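Local coordinates for hypothetical protein PAE2307 (Pyrobaculum aerophilum, PDB 1WVQ) that probably acts as an adenosine-specific kinase, and carries a stably phosphorylated histidine in a six-chain assembly, at residues 11-16 with 118-123; 19-24 with 88-93; 27-32 with 60-65. All coordinates share one frame; numbering follows the deposited sequence.

Contact 1: residues 11-16 with 118-123; sequences IDVPIP and NPLKVI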
loop_
_atom_site.group_PDB
_atom_site.type_symbol
_atom_site.label_atom_id
_atom_site.label_comp_id
_atom_site.label_asym_id
_atom_site.label_seq_id
_atom_site.Cartn_x
_atom_site.Cartn_y
_atom_site.Cartn_z
ATOM N N ILE A 11 -17.136 23.961 -14.447
ATOM C CA ILE A 11 -16.190 24.861 -13.802
ATOM C C ILE A 11 -14.848 24.777 -14.517
ATOM O O ILE A 11 -14.264 23.704 -14.617
ATOM C CB ILE A 11 -15.980 24.480 -12.318
ATOM C CG1 ILE A 11 -17.305 24.566 -11.550
ATOM C CG2 ILE A 11 -14.928 25.381 -11.695
ATOM C CD1 ILE A 11 -17.916 25.952 -11.495
ATOM N N ASP A 12 -14.359 25.902 -15.027
ATOM C CA ASP A 12 -13.082 25.888 -15.714
ATOM C C ASP A 12 -11.978 25.967 -14.675
ATOM O O ASP A 12 -12.040 26.783 -13.757
ATOM C CB ASP A 12 -12.959 27.069 -16.670
ATOM C CG ASP A 12 -11.659 27.040 -17.444
ATOM O OD1 ASP A 12 -11.487 26.128 -18.283
ATOM O OD2 ASP A 12 -10.799 27.917 -17.200
ATOM N N VAL A 13 -10.968 25.121 -14.821
ATOM C CA VAL A 13 -9.864 25.098 -13.872
ATOM C C VAL A 13 -8.614 25.787 -14.407
ATOM O O VAL A 13 -8.019 25.335 -15.382
ATOM C CB VAL A 13 -9.496 23.644 -13.499
ATOM C CG1 VAL A 13 -8.368 23.641 -12.471
ATOM C CG2 VAL A 13 -10.723 22.914 -12.963
ATOM N N PRO A 14 -8.208 26.902 -13.778
ATOM C CA PRO A 14 -7.011 27.620 -14.224
ATOM C C PRO A 14 -5.752 26.850 -13.832
ATOM O O PRO A 14 -5.624 26.403 -12.694
ATOM C CB PRO A 14 -7.088 28.945 -13.463
ATOM C CG PRO A 14 -8.528 29.088 -13.098
ATOM C CD PRO A 14 -8.919 27.675 -12.746
ATOM N N ILE A 15 -4.822 26.686 -14.763
ATOM C CA ILE A 15 -3.579 25.991 -14.444
ATOM C C ILE A 15 -2.402 26.765 -15.032
ATOM O O ILE A 15 -2.094 26.640 -16.221
ATOM C CB ILE A 15 -3.560 24.538 -14.990
ATOM C CG1 ILE A 15 -4.752 23.747 -14.437
ATOM C CG2 ILE A 15 -2.262 23.854 -14.584
ATOM C CD1 ILE A 15 -4.816 22.306 -14.911
ATOM N N PRO A 16 -1.746 27.604 -14.209
ATOM C CA PRO A 16 -0.597 28.392 -14.675
ATOM C C PRO A 16 0.516 27.470 -15.162
ATOM O O PRO A 16 0.646 26.341 -14.689
ATOM C CB PRO A 16 -0.183 29.170 -13.428
ATOM C CG PRO A 16 -1.457 29.321 -12.676
ATOM C CD PRO A 16 -2.090 27.953 -12.821
ATOM N N ASN A 118 -3.206 19.925 -17.957
ATOM C CA ASN A 118 -3.953 20.257 -19.177
ATOM C C ASN A 118 -5.174 21.112 -18.932
ATOM O O ASN A 118 -5.609 21.284 -17.793
ATOM C CB ASN A 118 -4.490 18.993 -19.852
ATOM C CG ASN A 118 -3.414 18.061 -20.281
ATOM O OD1 ASN A 118 -2.368 18.493 -20.752
ATOM N ND2 ASN A 118 -3.660 16.765 -20.138
ATOM N N PRO A 119 -5.748 21.666 -20.013
ATOM C CA PRO A 119 -6.951 22.477 -19.842
ATOM C C PRO A 119 -7.888 21.481 -19.158
ATOM O O PRO A 119 -7.907 20.298 -19.506
ATOM C CB PRO A 119 -7.361 22.776 -21.278
ATOM C CG PRO A 119 -6.046 22.906 -21.959
ATOM C CD PRO A 119 -5.260 21.737 -21.403
ATOM N N LEU A 120 -8.651 21.944 -18.182
ATOM C CA LEU A 120 -9.516 21.047 -17.437
ATOM C C LEU A 120 -10.815 21.707 -17.004
ATOM O O LEU A 120 -10.846 22.894 -16.682
ATOM C CB LEU A 120 -8.748 20.555 -16.206
ATOM C CG LEU A 120 -9.437 19.736 -15.113
ATOM C CD1 LEU A 120 -9.674 18.304 -15.570
ATOM C CD2 LEU A 120 -8.551 19.754 -13.879
ATOM N N LYS A 121 -11.887 20.923 -17.009
ATOM C CA LYS A 121 -13.198 21.394 -16.580
ATOM C C LYS A 121 -13.724 20.388 -15.568
ATOM O O LYS A 121 -13.453 19.190 -15.670
ATOM C CB LYS A 121 -14.181 21.457 -17.755
ATOM C CG LYS A 121 -13.752 22.321 -18.925
ATOM C CD LYS A 121 -13.873 23.796 -18.607
ATOM C CE LYS A 121 -13.689 24.636 -19.863
ATOM N NZ LYS A 121 -13.901 26.076 -19.582
ATOM N N VAL A 122 -14.466 20.878 -14.584
ATOM C CA VAL A 122 -15.054 20.009 -13.579
ATOM C C VAL A 122 -16.556 20.113 -13.754
ATOM O O VAL A 122 -17.090 21.215 -13.843
ATOM C CB VAL A 122 -14.706 20.459 -12.142
ATOM C CG1 VAL A 122 -15.380 19.546 -11.131
ATOM C CG2 VAL A 122 -13.209 20.446 -11.939
ATOM N N ILE A 123 -17.232 18.972 -13.831
ATOM C CA ILE A 123 -18.682 18.970 -13.977
ATOM C C ILE A 123 -19.284 18.820 -12.590
ATOM O O ILE A 123 -19.017 17.845 -11.886
ATOM C CB ILE A 123 -19.175 17.806 -14.859
ATOM C CG1 ILE A 123 -18.473 17.841 -16.219
ATOM C CG2 ILE A 123 -20.697 17.913 -15.053
ATOM C CD1 ILE A 123 -18.782 16.648 -17.091
HETATM O O HOH W 1 -8.742 24.864 -17.989
#
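Ile11 and Asp12 pair with Val122 and Lys121 in an antiparallel three-stranded sheet whose middle strand is 120-128 and whose strand 7-13 lies to one side of it. Ile11 is gripped twice: its N donates to Val122 O at 2.8 Å, and Val122 N donates back to Ile11 O, also at 2.8 Å. Beyond the non-hydrogen-bonded pair Asp12-Lys121, Val13 N reaches Leu120 O at 2.9 Å. The Lys121 chain bends at chi2 (-74°), which carries its CD and CE over Asp12, and NZ closes a salt bridge to Asp12 OD1 at 2.7 Å. The ammonium comes from above the carboxylate, 42° out of its plane. A water accepts the N-H of Leu120 at 2.9 Å and sits close to Val13 O and Asp12 OD1, filling in where the strands part. The other face is apolar: Val13 CG2 meets Val122 CG2 at 3.6 Å and Leu120 CD2 at 3.9 Å. Past the ladder, the Ile15 CD1 methyl rests on the carbonyl oxygen Asn118 O at 3.2 Å. The apolar face packs on the rest of the fold, with Ile11 and Val13 touching Leu77 of helix 68-81 and Leu120 and Val122 touching Ile23 of strand 20-25; the Lys121 backbone also bonds Val138 of strand 131-139.

Contact 2: residues 19-24 with 88-93; sequences TNVIIG and VIYIRN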
loop_
_atom_site.group_PDB
_atom_site.type_symbol
_atom_site.label_atom_id
_atom_site.label_comp_id
_atom_site.label_asym_id
_atom_site.label_seq_id
_atom_site.Cartn_x
_atom_site.Cartn_y
_atom_site.Cartn_z
ATOM N N THR A 19 2.624 24.489 -13.240
ATOM C CA THR A 19 1.875 23.916 -12.130
ATOM C C THR A 19 1.059 22.727 -12.584
ATOM O O THR A 19 0.825 22.523 -13.777
ATOM C CB THR A 19 0.888 24.927 -11.489
ATOM O OG1 THR A 19 -0.227 25.146 -12.365
ATOM C CG2 THR A 19 1.579 26.245 -11.215
ATOM N N ASN A 20 0.648 21.930 -11.607
ATOM C CA ASN A 20 -0.211 20.784 -11.843
ATOM C C ASN A 20 -1.287 20.897 -10.786
ATOM O O ASN A 20 -1.050 21.439 -9.707
ATOM C CB ASN A 20 0.529 19.458 -11.651
ATOM C CG ASN A 20 1.303 19.032 -12.881
ATOM O OD1 ASN A 20 2.428 19.476 -13.112
ATOM N ND2 ASN A 20 0.697 18.165 -13.679
ATOM N N VAL A 21 -2.472 20.399 -11.103
ATOM C CA VAL A 21 -3.571 20.430 -10.152
ATOM C C VAL A 21 -4.019 19.000 -9.880
ATOM O O VAL A 21 -3.969 18.141 -10.764
ATOM C CB VAL A 21 -4.766 21.271 -10.696
ATOM C CG1 VAL A 21 -5.451 20.545 -11.856
ATOM C CG2 VAL A 21 -5.757 21.561 -9.573
ATOM N N ILE A 22 -4.403 18.749 -8.634
ATOM C CA ILE A 22 -4.897 17.449 -8.206
ATOM C C ILE A 22 -6.202 17.776 -7.491
ATOM O O ILE A 22 -6.220 18.590 -6.564
ATOM C CB ILE A 22 -3.920 16.750 -7.227
ATOM C CG1 ILE A 22 -2.595 16.455 -7.934
ATOM C CG2 ILE A 22 -4.521 15.440 -6.725
ATOM C CD1 ILE A 22 -1.482 15.989 -6.998
ATOM N N ILE A 23 -7.293 17.178 -7.953
ATOM C CA ILE A 23 -8.608 17.413 -7.367
ATOM C C ILE A 23 -9.174 16.074 -6.922
ATOM O O ILE A 23 -9.097 15.083 -7.651
ATOM C CB ILE A 23 -9.573 18.055 -8.396
ATOM C CG1 ILE A 23 -8.934 19.313 -8.987
ATOM C CG2 ILE A 23 -10.909 18.398 -7.728
ATOM C CD1 ILE A 23 -9.736 19.926 -10.116
ATOM N N GLY A 24 -9.736 16.044 -5.720
ATOM C CA GLY A 24 -10.296 14.806 -5.211
ATOM C C GLY A 24 -11.392 14.989 -4.184
ATOM O O GLY A 24 -11.930 16.084 -4.009
ATOM N N VAL A 88 -8.582 20.421 -3.279
ATOM C CA VAL A 88 -7.828 20.874 -4.444
ATOM C C VAL A 88 -6.384 21.121 -4.041
ATOM O O VAL A 88 -6.122 21.722 -3.000
ATOM C CB VAL A 88 -8.399 22.203 -5.016
ATOM C CG1 VAL A 88 -7.536 22.681 -6.183
ATOM C CG2 VAL A 88 -9.838 22.006 -5.473
ATOM N N ILE A 89 -5.458 20.653 -4.869
ATOM C CA ILE A 89 -4.036 20.829 -4.617
ATOM C C ILE A 89 -3.370 21.385 -5.869
ATOM O O ILE A 89 -3.593 20.882 -6.965
ATOM C CB ILE A 89 -3.334 19.483 -4.295
ATOM C CG1 ILE A 89 -3.898 18.875 -3.009
ATOM C CG2 ILE A 89 -1.823 19.700 -4.163
ATOM C CD1 ILE A 89 -3.460 17.440 -2.783
ATOM N N TYR A 90 -2.579 22.438 -5.700
ATOM C CA TYR A 90 -1.810 23.005 -6.804
ATOM C C TYR A 90 -0.354 22.854 -6.377
ATOM O O TYR A 90 0.011 23.208 -5.249
ATOM C CB TYR A 90 -2.129 24.490 -7.037
ATOM C CG TYR A 90 -3.335 24.752 -7.918
ATOM C CD1 TYR A 90 -4.610 24.871 -7.374
ATOM C CD2 TYR A 90 -3.192 24.921 -9.298
ATOM C CE1 TYR A 90 -5.719 25.159 -8.175
ATOM C CE2 TYR A 90 -4.296 25.209 -10.109
ATOM C CZ TYR A 90 -5.554 25.332 -9.538
ATOM O OH TYR A 90 -6.639 25.675 -10.322
ATOM N N ILE A 91 0.472 22.317 -7.270
ATOM C CA ILE A 91 1.882 22.112 -6.966
ATOM C C ILE A 91 2.846 22.614 -8.032
ATOM O O ILE A 91 2.558 22.572 -9.230
ATOM C CB ILE A 91 2.222 20.614 -6.751
ATOM C CG1 ILE A 91 1.651 19.775 -7.896
ATOM C CG2 ILE A 91 1.726 20.146 -5.392
ATOM C CD1 ILE A 91 2.148 18.338 -7.897
ATOM N N ARG A 92 3.997 23.077 -7.552
ATOM C CA ARG A 92 5.105 23.550 -8.376
ATOM C C ARG A 92 6.339 22.854 -7.804
ATOM O O ARG A 92 6.368 22.498 -6.621
ATOM C CB ARG A 92 5.307 25.064 -8.247
ATOM C CG ARG A 92 4.354 25.944 -9.037
ATOM C CD ARG A 92 4.740 27.413 -8.821
ATOM N NE ARG A 92 3.800 28.355 -9.427
ATOM C CZ ARG A 92 3.731 28.635 -10.726
ATOM N NH1 ARG A 92 4.552 28.048 -11.592
ATOM N NH2 ARG A 92 2.829 29.508 -11.158
ATOM N N ASN A 93 7.349 22.662 -8.645
ATOM C CA ASN A 93 8.609 22.038 -8.246
ATOM C C ASN A 93 8.448 20.605 -7.777
ATOM O O ASN A 93 9.208 20.109 -6.943
ATOM C CB ASN A 93 9.280 22.889 -7.173
ATOM C CG ASN A 93 9.415 24.328 -7.605
ATOM O OD1 ASN A 93 9.930 24.614 -8.692
ATOM N ND2 ASN A 93 8.941 25.248 -6.771
#
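Tyr90 and Val21 stand side by side as a non-hydrogen-bonded pair between strands 87-92 and 20-25, neighbours within an antiparallel five-stranded sheet. On either side of that pair the backbones are tied. Ile22 N reaches Ile89 O at 2.8 Å and Ile89 N reaches Ile22 O at 2.8 Å, while Asn20 and Ile91 exchange a similar couple. From CB, near Asn20 O, the Tyr90 side chain leaves on the side of its own backbone N (chi1 -85°), which lays the ring beside Val21. CD2 has Thr19 OG1, itself hydrogen-bonded to Pro16 O, at the ring edge, 4.3 Å away. CE2 lies 4.0 Å from Val21 CB, and CZ lies 3.8 Å from Val21 CG2. That methyl, also near CD1 and CE1, sits over the ring centre in a CH-pi contact, only 12° off the normal. At the tip, OH hydrogen-bonds Pro14 O, so a buried phenol is satisfied. Leu73 of helix 68-81 also packs on Tyr90. The sheet's other face puts Ile22 CB 4.1 Å from Ile89 CB, under helix 96-104. At the end of strand 87-92, beside the start of strand 20-25, Arg92 is fixed by a salt bridge to Glu69, and Thr19 CG2 lies over its guanidinium, 3.3 Å from Arg92 CZ.

Contact 3: residues 27-32 with 60-65; sequences HFIKTV and LVRHEA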
loop_
_atom_site.group_PDB
_atom_site.type_symbol
_atom_site.label_atom_id
_atom_site.label_comp_id
_atom_site.label_asym_id
_atom_site.label_seq_id
_atom_site.Cartn_x
_atom_site.Cartn_y
_atom_site.Cartn_z
ATOM N N HIS A 27 -12.914 13.421 3.423
ATOM C CA HIS A 27 -13.896 13.592 4.487
ATOM C C HIS A 27 -13.130 13.879 5.771
ATOM O O HIS A 27 -11.969 13.509 5.891
ATOM C CB HIS A 27 -14.764 12.335 4.656
ATOM C CG HIS A 27 -14.096 11.229 5.408
ATOM N ND1 HIS A 27 -13.091 10.459 4.862
ATOM C CD2 HIS A 27 -14.306 10.745 6.656
ATOM C CE1 HIS A 27 -12.714 9.547 5.740
ATOM N NE2 HIS A 27 -13.438 9.697 6.836
ATOM N N PHE A 28 -13.780 14.563 6.708
ATOM C CA PHE A 28 -13.185 14.903 7.996
ATOM C C PHE A 28 -12.157 16.030 7.899
ATOM O O PHE A 28 -11.311 16.055 7.010
ATOM C CB PHE A 28 -12.563 13.655 8.633
ATOM C CG PHE A 28 -12.121 13.849 10.055
ATOM C CD1 PHE A 28 -12.916 14.546 10.963
ATOM C CD2 PHE A 28 -10.924 13.295 10.500
ATOM C CE1 PHE A 28 -12.520 14.682 12.297
ATOM C CE2 PHE A 28 -10.522 13.427 11.832
ATOM C CZ PHE A 28 -11.320 14.119 12.727
ATOM N N ILE A 29 -12.251 16.959 8.842
ATOM C CA ILE A 29 -11.391 18.129 8.894
ATOM C C ILE A 29 -9.890 17.829 8.900
ATOM O O ILE A 29 -9.097 18.628 8.405
ATOM C CB ILE A 29 -11.777 19.003 10.120
ATOM C CG1 ILE A 29 -11.359 20.452 9.886
ATOM C CG2 ILE A 29 -11.150 18.449 11.381
ATOM C CD1 ILE A 29 -11.943 21.419 10.910
ATOM N N LYS A 30 -9.498 16.679 9.439
ATOM C CA LYS A 30 -8.081 16.330 9.487
ATOM C C LYS A 30 -7.477 16.202 8.084
ATOM O O LYS A 30 -6.262 16.212 7.925
ATOM C CB LYS A 30 -7.883 15.033 10.279
ATOM C CG LYS A 30 -6.427 14.759 10.669
ATOM C CD LYS A 30 -6.321 13.739 11.807
ATOM C CE LYS A 30 -6.672 12.317 11.378
ATOM N NZ LYS A 30 -5.568 11.690 10.592
ATOM N N THR A 31 -8.328 16.092 7.069
ATOM C CA THR A 31 -7.863 15.980 5.690
ATOM C C THR A 31 -6.846 17.061 5.315
ATOM O O THR A 31 -5.816 16.773 4.695
ATOM C CB THR A 31 -9.051 16.076 4.695
ATOM O OG1 THR A 31 -9.876 14.914 4.820
ATOM C CG2 THR A 31 -8.549 16.177 3.255
ATOM N N VAL A 32 -7.128 18.303 5.691
ATOM C CA VAL A 32 -6.232 19.394 5.334
ATOM C C VAL A 32 -4.820 19.214 5.888
ATOM O O VAL A 32 -3.847 19.469 5.182
ATOM C CB VAL A 32 -6.812 20.768 5.768
ATOM C CG1 VAL A 32 -6.755 20.921 7.267
ATOM C CG2 VAL A 32 -6.052 21.894 5.083
ATOM N N LEU A 60 -16.164 25.569 6.280
ATOM C CA LEU A 60 -15.162 26.473 5.748
ATOM C C LEU A 60 -14.165 25.788 4.835
ATOM O O LEU A 60 -13.877 24.595 4.983
ATOM C CB LEU A 60 -14.396 27.139 6.891
ATOM C CG LEU A 60 -15.232 27.968 7.864
ATOM C CD1 LEU A 60 -14.408 28.272 9.099
ATOM C CD2 LEU A 60 -15.714 29.242 7.183
ATOM N N VAL A 61 -13.656 26.549 3.875
ATOM C CA VAL A 61 -12.634 26.030 2.985
ATOM C C VAL A 61 -11.376 26.101 3.842
ATOM O O VAL A 61 -10.875 27.190 4.143
ATOM C CB VAL A 61 -12.456 26.914 1.738
ATOM C CG1 VAL A 61 -11.290 26.397 0.903
ATOM C CG2 VAL A 61 -13.736 26.919 0.919
ATOM N N ARG A 62 -10.896 24.939 4.265
ATOM C CA ARG A 62 -9.709 24.843 5.104
ATOM C C ARG A 62 -8.491 24.807 4.191
ATOM O O ARG A 62 -8.533 24.199 3.123
ATOM C CB ARG A 62 -9.782 23.573 5.950
ATOM C CG ARG A 62 -11.064 23.443 6.752
ATOM C CD ARG A 62 -11.135 24.474 7.871
ATOM N NE ARG A 62 -12.364 24.347 8.653
ATOM C CZ ARG A 62 -12.548 24.889 9.851
ATOM N NH1 ARG A 62 -11.579 25.599 10.420
ATOM N NH2 ARG A 62 -13.704 24.720 10.479
ATOM N N HIS A 63 -7.404 25.450 4.600
ATOM C CA HIS A 63 -6.234 25.479 3.737
ATOM C C HIS A 63 -4.884 25.567 4.430
ATOM O O HIS A 63 -4.782 25.985 5.578
ATOM C CB HIS A 63 -6.362 26.652 2.759
ATOM C CG HIS A 63 -6.487 27.985 3.432
ATOM N ND1 HIS A 63 -5.443 28.883 3.508
ATOM C CD2 HIS A 63 -7.543 28.583 4.031
ATOM C CE1 HIS A 63 -5.853 29.979 4.126
ATOM N NE2 HIS A 63 -7.125 29.821 4.451
ATOM N N GLU A 64 -3.857 25.142 3.699
ATOM C CA GLU A 64 -2.459 25.171 4.135
ATOM C C GLU A 64 -1.651 25.408 2.858
ATOM O O GLU A 64 -2.084 25.020 1.772
ATOM C CB GLU A 64 -2.030 23.837 4.749
ATOM C CG GLU A 64 -2.714 23.452 6.057
ATOM C CD GLU A 64 -2.381 24.383 7.214
ATOM O OE1 GLU A 64 -1.353 25.088 7.145
ATOM O OE2 GLU A 64 -3.146 24.394 8.206
ATOM N N ALA A 65 -0.481 26.026 2.975
ATOM C CA ALA A 65 0.333 26.296 1.796
ATOM C C ALA A 65 1.668 26.930 2.153
ATOM O O ALA A 65 1.811 27.538 3.211
ATOM C CB ALA A 65 -0.426 27.221 0.843
#
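Val32, in the first turn of helix 31-40, packs against Arg62 and Glu64 of strand 60-65, an edge strand, within this chain, of the five-stranded antiparallel sheet; at Leu60 and Val61 a strand of the third subunit extends that sheet in parallel. The contact is a helix packed on an antiparallel sheet, and the closest CA atoms, those of Val32 and His63, are still 6.3 Å apart. The tight part centres on the valine. Its CG2, anti to the backbone N, comes in where Arg62 and Glu64 both point toward the helix, lying 3.8 Å from Glu64 CG and 3.8 Å from His63 CA, the backbone between them. Val32 CB backs this up, 4.1 Å from Arg62 CB. The Val32 and Glu64 side chains meet at about a right angle. Beyond the CG that the methyl touches, Glu64 OE2 forms salt bridges with Arg152 and Arg155 of the third subunit.

The loose part lies toward the type I turn from Phe28 to Thr31, where only Ile29 reaches across and both it and Leu60 are partly exposed. An extended chain (chi2 169°) carries Ile29 CD1 to Arg62 CZ at 3.7 Å, and the same methyl is 3.7 Å from Arg62 NE. The approach is over a face and offset toward the rim of the guanidinium, so the methyl leaves the N-H groups to their polar partners: NH2 makes a salt bridge to Glu54, and NH1 makes one to Glu147 of the third subunit. With its polar bonds made elsewhere, the flat group is held between apolar methyls: Leu60 CD1 lies over the face opposite Ile29, 3.8 Å above the guanidinium plane of Arg62.

In the fold
Contacts 1 and 2 touch, their centres 11 Å apart: Leu120 CD2 is 3.8 Å from Val21 CG1, and Ile15 CD1 is 3.6 Å from the same Val21 CG1, so the three-stranded sheet leans on the five-stranded one. Contacts 2 and 3 share that larger sheet at a centre spacing of 15 Å, strand 20-25 leading on to helix 31-40. Contacts 1 and 3 are about 13 Å apart at their nearest atoms. Both nevertheless reach a phosphohistidine: Phe28 N, in contact 3, bonds the phosphoryl group at position 85 of its own chain, whereas Asn118 ND2, in contact 1, bonds the phosphohistidine of the second subunit. Contact 2 holds the strand that follows position 85.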